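Local atomic coordinates of NRPS (Penicillium fellutanum, PDB entry 6NKI), a protein that belongs to a non-ribosomal peptide synthetase and binds NADPH dihydro-nicotinamide-adenine-dinucleotide phosphate in a Rossmann-type fold of the male sterility protein family. Residues Asp268-Val273 / Leu381-Tyr386; Asp315-Ser320 / Ser390-Ile395. One frame throughout, in Å; residues are numbered along the deposited sequence.

Interaction 1 (Asp268-Val273 / Leu381-Tyr386); sequences DNWLFV and LPVPIY
The indole of Trp270 carries Val383 and Pro384 on one and the same face: Val383 CG2 stands 3.5 Å above the Trp270 ring plane and Pro384 CD 3.8 Å above it, both displaced toward the rim. Each makes a CH-pi contact with the five-membered ring, Val383 CG2 lying 29° and Pro384 CD 27° off its normal. The pyrrolidine continues toward the CZ2 rim of the indole, where Pro384 CG is 3.6 Å from Trp270 CZ2. With CG anti to the backbone N (chi1 -176°) the indole is carried out toward the 381-386 loop; the second torsion then turns its face to Val383 and Pro384. The ring of Phe272 has Trp270 CD1 over the centre of one face and Pro382 O at its edge, in plane, 4.0 Å from Phe272 CE1. Leu381 arrives obliquely, with CD1 3.9 Å from Phe272 CE2. Pro382 centres an inverse gamma turn, in which Val383 N hydrogen-bonds to Leu381 O; this bend sets Leu381 against Phe272 and the Val383 side chain against Trp270. No hydrogen bond crosses the contact. Strand 270-275 is the middle of three, between 233-235 and 316-318, and Leu271 packs on Phe233 and on Met319 and Phe322 of helix 319-330.

Interaction 2 (Asp315-Ser320 / Ser390-Ile395); sequences DGLNMS and SLTNMI
Leu317 and Ile395 reach toward each other tip to tip, with Leu317 CG 3.6 Å from Ile395 CD1. The approach is shared by two branches, since Leu317 CD2 also lies 3.6 Å from Ile395 CG1. Ile395 holds CG1 between its backbone N and carbonyl carbon (chi1 63°) and then runs extended, which carries CD1 past the leucine to the carbonyl of Gly316. One turn earlier on the helix, Thr392 adds its methyl alongside, CG2 to Leu317 CD2 at 4.0 Å; its hydroxyl is engaged separately, by Pro388 O. The axes of strand 316-318 and helix 390-395 pass 8.2 Å apart at 89°, so the helix lies square across the strand, and residues 391, 392 and 395, on neighbouring turns, supply the side facing it. Strand 316-318 is an outermost strand of a small three-stranded mixed sheet, distinct from the seven-stranded parallel Rossmann sheet, and helix 389-410 covers it, an arrangement consistent with the smaller region that accompanies the Rossmann core in extended short-chain dehydrogenase folds. At the other end of the contact, Asp315 and Leu391 meet at about a right angle. Both methyls of Leu391 lie over one and the same face of the Asp315 carboxylate: CD2 is 3.5 Å from Asp315 OD1, and CD1 is 3.8 Å from Asp315 OD2. Asp315 OD2 finds its polar partner across the dimer interface, hydrogen-bonding to Ser390 OG of the second subunit; reciprocally, Ser390 OG of this chain bonds to Asp315 OD2 of the second subunit. Trp278 of helix 276-288 packs against both Leu391 and Ile395.

Overall arrangement
From the N terminus, strand 270-275 comes first and opens interaction 1. After helix 276-288 and strand 310-312, an outermost strand of the parallel sheet, the chain reaches 315-320 and opens interaction 2. Residues 381-386 then close the first loop, with 107 residues between its segments, and 390-395 close the second, with 69. Because the segments alternate, the two loops cross. The centres of the two contacts are about 9 Å apart, and the two strands are antiparallel neighbours: Leu271 N lies 2.8 Å from Leu317 O and Asn269 O 3.0 Å from Met319 N, both probable hydrogen bonds. The loop before helix 389-410 and the helix itself are thereby tied to adjacent strands of one small sheet.

Interaction 1 (Asp268-Val273 / Leu381-Tyr386)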
loop_
_atom_site.group_PDB
_atom_site.type_symbol
_atom_site.label_atom_id
_atom_site.label_comp_id
_atom_site.label_asym_id
_atom_site.label_seq_id
_atom_site.Cartn_x
_atom_site.Cartn_y
_atom_site.Cartn_z
ATOM N N ASP A 268 8.413 21.856 -3.529
ATOM C CA ASP A 268 6.993 21.749 -3.816
ATOM C C ASP A 268 6.710 20.957 -5.092
ATOM O O ASP A 268 5.541 20.740 -5.420
ATOM C CB ASP A 268 6.379 23.154 -3.894
ATOM C CG ASP A 268 4.883 23.170 -3.591
ATOM O OD1 ASP A 268 4.289 22.085 -3.399
ATOM O OD2 ASP A 268 4.316 24.284 -3.502
ATOM N N ASN A 269 7.738 20.504 -5.810
ATOM C CA ASN A 269 7.499 19.661 -6.970
ATOM C C ASN A 269 7.099 18.256 -6.551
ATOM O O ASN A 269 7.310 17.818 -5.417
ATOM C CB ASN A 269 8.729 19.529 -7.881
ATOM C CG ASN A 269 8.979 20.751 -8.732
ATOM O OD1 ASN A 269 8.084 21.562 -8.980
ATOM N ND2 ASN A 269 10.176 20.825 -9.285
ATOM N N TRP A 270 6.560 17.525 -7.520
ATOM C CA TRP A 270 6.048 16.178 -7.318
ATOM C C TRP A 270 6.975 15.145 -7.955
ATOM O O TRP A 270 7.443 15.329 -9.085
ATOM C CB TRP A 270 4.641 16.037 -7.905
ATOM C CG TRP A 270 4.116 14.708 -7.615
ATOM C CD1 TRP A 270 4.228 13.598 -8.393
ATOM C CD2 TRP A 270 3.399 14.318 -6.458
ATOM N NE1 TRP A 270 3.637 12.529 -7.783
ATOM C CE2 TRP A 270 3.108 12.947 -6.594
ATOM C CE3 TRP A 270 2.968 14.992 -5.311
ATOM C CZ2 TRP A 270 2.402 12.241 -5.632
ATOM C CZ3 TRP A 270 2.266 14.285 -4.353
ATOM C CH2 TRP A 270 1.998 12.925 -4.519
ATOM N N LEU A 271 7.206 14.052 -7.229
ATOM C CA LEU A 271 8.078 12.952 -7.633
ATOM C C LEU A 271 7.247 11.672 -7.780
ATOM O O LEU A 271 6.628 11.214 -6.811
ATOM C CB LEU A 271 9.181 12.733 -6.593
ATOM C CG LEU A 271 10.270 11.686 -6.854
ATOM C CD1 LEU A 271 11.233 12.210 -7.919
ATOM C CD2 LEU A 271 11.018 11.248 -5.588
ATOM N N PHE A 272 7.269 11.072 -8.973
ATOM C CA PHE A 272 6.504 9.848 -9.228
ATOM C C PHE A 272 7.325 8.634 -8.817
ATOM O O PHE A 272 8.186 8.173 -9.568
ATOM C CB PHE A 272 6.091 9.744 -10.694
ATOM C CG PHE A 272 5.069 10.771 -11.121
ATOM C CD1 PHE A 272 3.726 10.629 -10.758
ATOM C CD2 PHE A 272 5.440 11.850 -11.925
ATOM C CE1 PHE A 272 2.789 11.557 -11.150
ATOM C CE2 PHE A 272 4.495 12.779 -12.326
ATOM C CZ PHE A 272 3.165 12.629 -11.925
ATOM N N VAL A 273 7.017 8.072 -7.655
ATOM C CA VAL A 273 7.689 6.870 -7.178
ATOM C C VAL A 273 6.682 5.969 -6.438
ATOM O O VAL A 273 5.741 6.448 -5.788
ATOM C CB VAL A 273 8.917 7.269 -6.313
ATOM C CG1 VAL A 273 8.478 8.075 -5.122
ATOM C CG2 VAL A 273 9.679 6.072 -5.827
ATOM N N LEU A 381 1.685 16.247 -16.606
ATOM C CA LEU A 381 1.625 14.879 -16.091
ATOM C C LEU A 381 0.516 14.715 -15.052
ATOM O O LEU A 381 0.043 15.711 -14.488
ATOM C CB LEU A 381 2.986 14.474 -15.515
ATOM C CG LEU A 381 4.060 14.211 -16.575
ATOM C CD1 LEU A 381 5.402 13.948 -15.938
ATOM C CD2 LEU A 381 3.654 13.033 -17.429
ATOM N N PRO A 382 0.066 13.480 -14.773
ATOM C CA PRO A 382 -1.125 13.275 -13.929
ATOM C C PRO A 382 -0.840 13.447 -12.441
ATOM O O PRO A 382 -1.014 12.521 -11.641
ATOM C CB PRO A 382 -1.515 11.828 -14.264
ATOM C CG PRO A 382 -0.215 11.166 -14.506
ATOM C CD PRO A 382 0.608 12.196 -15.249
ATOM N N VAL A 383 -0.412 14.642 -12.053
ATOM C CA VAL A 383 -0.072 14.847 -10.641
ATOM C C VAL A 383 -1.348 14.745 -9.804
ATOM O O VAL A 383 -2.349 15.417 -10.121
ATOM C CB VAL A 383 0.649 16.196 -10.444
ATOM C CG1 VAL A 383 -0.253 17.380 -10.793
ATOM C CG2 VAL A 383 1.199 16.322 -9.037
ATOM N N PRO A 384 -1.394 13.875 -8.797
ATOM C CA PRO A 384 -2.622 13.715 -7.995
ATOM C C PRO A 384 -2.938 14.953 -7.182
ATOM O O PRO A 384 -2.154 15.372 -6.330
ATOM C CB PRO A 384 -2.309 12.512 -7.095
ATOM C CG PRO A 384 -0.847 12.408 -7.078
ATOM C CD PRO A 384 -0.384 12.873 -8.431
ATOM N N ILE A 385 -4.106 15.544 -7.465
ATOM C CA ILE A 385 -4.619 16.677 -6.701
ATOM C C ILE A 385 -4.694 16.335 -5.219
ATOM O O ILE A 385 -4.394 17.166 -4.352
ATOM C CB ILE A 385 -5.990 17.100 -7.268
ATOM C CG1 ILE A 385 -6.553 18.311 -6.522
ATOM C CG2 ILE A 385 -6.964 15.925 -7.292
ATOM C CD1 ILE A 385 -7.753 18.950 -7.213
ATOM N N TYR A 386 -5.084 15.102 -4.911
ATOM C CA TYR A 386 -5.118 14.583 -3.555
ATOM C C TYR A 386 -4.630 13.146 -3.588
ATOM O O TYR A 386 -4.906 12.415 -4.544
ATOM C CB TYR A 386 -6.532 14.668 -2.962
ATOM C CG TYR A 386 -6.701 14.053 -1.578
ATOM C CD1 TYR A 386 -6.188 14.673 -0.441
ATOM C CD2 TYR A 386 -7.410 12.864 -1.412
ATOM C CE1 TYR A 386 -6.359 14.112 0.825
ATOM C CE2 TYR A 386 -7.590 12.298 -0.156
ATOM C CZ TYR A 386 -7.065 12.923 0.959
ATOM O OH TYR A 386 -7.244 12.357 2.205
#

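Interaction 2 (Asp315-Ser320 / Ser390-Ile395)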
loop_
_atom_site.group_PDB
_atom_site.type_symbol
_atom_site.label_atom_id
_atom_site.label_comp_id
_atom_site.label_asym_id
_atom_site.label_seq_id
_atom_site.Cartn_x
_atom_site.Cartn_y
_atom_site.Cartn_z
ATOM N N ASP A 315 1.419 7.642 -8.056
ATOM C CA ASP A 315 1.949 7.496 -6.701
ATOM C C ASP A 315 3.234 8.308 -6.498
ATOM O O ASP A 315 4.123 8.335 -7.354
ATOM C CB ASP A 315 2.250 6.022 -6.352
ATOM C CG ASP A 315 0.995 5.128 -6.228
ATOM O OD1 ASP A 315 -0.142 5.636 -6.365
ATOM O OD2 ASP A 315 1.176 3.935 -5.849
ATOM N N GLY A 316 3.352 8.945 -5.339
ATOM C CA GLY A 316 4.630 9.601 -5.079
ATOM C C GLY A 316 4.555 10.615 -3.943
ATOM O O GLY A 316 3.688 10.535 -3.074
ATOM N N LEU A 317 5.478 11.576 -3.995
ATOM C CA LEU A 317 5.812 12.424 -2.861
ATOM C C LEU A 317 6.125 13.840 -3.320
ATOM O O LEU A 317 6.543 14.066 -4.459
ATOM C CB LEU A 317 7.034 11.877 -2.124
ATOM C CG LEU A 317 6.936 10.533 -1.417
ATOM C CD1 LEU A 317 8.321 10.029 -1.012
ATOM C CD2 LEU A 317 6.023 10.635 -0.187
ATOM N N ASN A 318 5.933 14.798 -2.414
ATOM C CA ASN A 318 6.603 16.080 -2.566
ATOM C C ASN A 318 8.103 15.862 -2.444
ATOM O O ASN A 318 8.567 15.000 -1.693
ATOM C CB ASN A 318 6.135 17.074 -1.500
ATOM C CG ASN A 318 4.696 17.504 -1.698
ATOM O OD1 ASN A 318 4.273 17.805 -2.818
ATOM N ND2 ASN A 318 3.925 17.511 -0.613
ATOM N N MET A 319 8.877 16.648 -3.191
ATOM C CA MET A 319 10.323 16.519 -3.071
ATOM C C MET A 319 10.831 16.865 -1.664
ATOM O O MET A 319 11.776 16.229 -1.173
ATOM C CB MET A 319 11.006 17.373 -4.134
ATOM C CG MET A 319 10.814 16.802 -5.532
ATOM S SD MET A 319 11.355 15.093 -5.544
ATOM C CE MET A 319 13.084 15.257 -5.146
ATOM N N SER A 320 10.222 17.851 -0.989
ATOM C CA SER A 320 10.585 18.099 0.404
ATOM C C SER A 320 10.290 16.884 1.276
ATOM O O SER A 320 11.097 16.514 2.139
ATOM C CB SER A 320 9.852 19.322 0.946
ATOM O OG SER A 320 8.472 19.071 1.105
ATOM N N SER A 390 -2.455 7.294 3.829
ATOM C CA SER A 390 -1.838 5.999 4.109
ATOM C C SER A 390 -0.857 5.582 3.014
ATOM O O SER A 390 0.135 4.893 3.297
ATOM C CB SER A 390 -2.925 4.930 4.311
ATOM O OG SER A 390 -3.720 4.706 3.158
ATOM N N LEU A 391 -1.106 6.002 1.778
ATOM C CA LEU A 391 -0.234 5.608 0.680
ATOM C C LEU A 391 1.004 6.480 0.676
ATOM O O LEU A 391 2.126 5.971 0.559
ATOM C CB LEU A 391 -1.003 5.675 -0.650
ATOM C CG LEU A 391 -0.326 5.487 -2.008
ATOM C CD1 LEU A 391 0.277 4.120 -2.169
ATOM C CD2 LEU A 391 -1.296 5.802 -3.109
ATOM N N THR A 392 0.796 7.788 0.852
ATOM C CA THR A 392 1.887 8.715 1.115
ATOM C C THR A 392 2.797 8.163 2.191
ATOM O O THR A 392 4.018 8.132 2.016
ATOM C CB THR A 392 1.324 10.071 1.528
ATOM O OG1 THR A 392 0.346 10.504 0.576
ATOM C CG2 THR A 392 2.444 11.125 1.617
ATOM N N ASN A 393 2.229 7.683 3.304
ATOM C CA ASN A 393 3.101 7.207 4.374
ATOM C C ASN A 393 3.851 5.943 3.978
ATOM O O ASN A 393 5.008 5.752 4.372
ATOM C CB ASN A 393 2.362 6.884 5.669
ATOM C CG ASN A 393 3.345 6.584 6.799
ATOM O OD1 ASN A 393 4.364 7.277 6.931
ATOM N ND2 ASN A 393 3.208 5.403 7.390
ATOM N N MET A 394 3.212 5.053 3.231
ATOM C CA MET A 394 3.858 3.765 2.975
ATOM C C MET A 394 4.979 3.880 1.939
ATOM O O MET A 394 5.940 3.103 2.000
ATOM C CB MET A 394 2.848 2.728 2.524
ATOM C CG MET A 394 3.328 1.323 2.842
ATOM S SD MET A 394 3.326 1.019 4.642
ATOM C CE MET A 394 4.378 -0.430 4.796
ATOM N N ILE A 395 4.878 4.826 0.996
ATOM C CA ILE A 395 6.032 5.076 0.135
ATOM C C ILE A 395 7.110 5.825 0.908
ATOM O O ILE A 395 8.291 5.480 0.792
ATOM C CB ILE A 395 5.646 5.823 -1.158
ATOM C CG1 ILE A 395 5.088 7.180 -0.843
ATOM C CG2 ILE A 395 4.544 5.128 -1.950
ATOM C CD1 ILE A 395 4.641 7.883 -2.044
#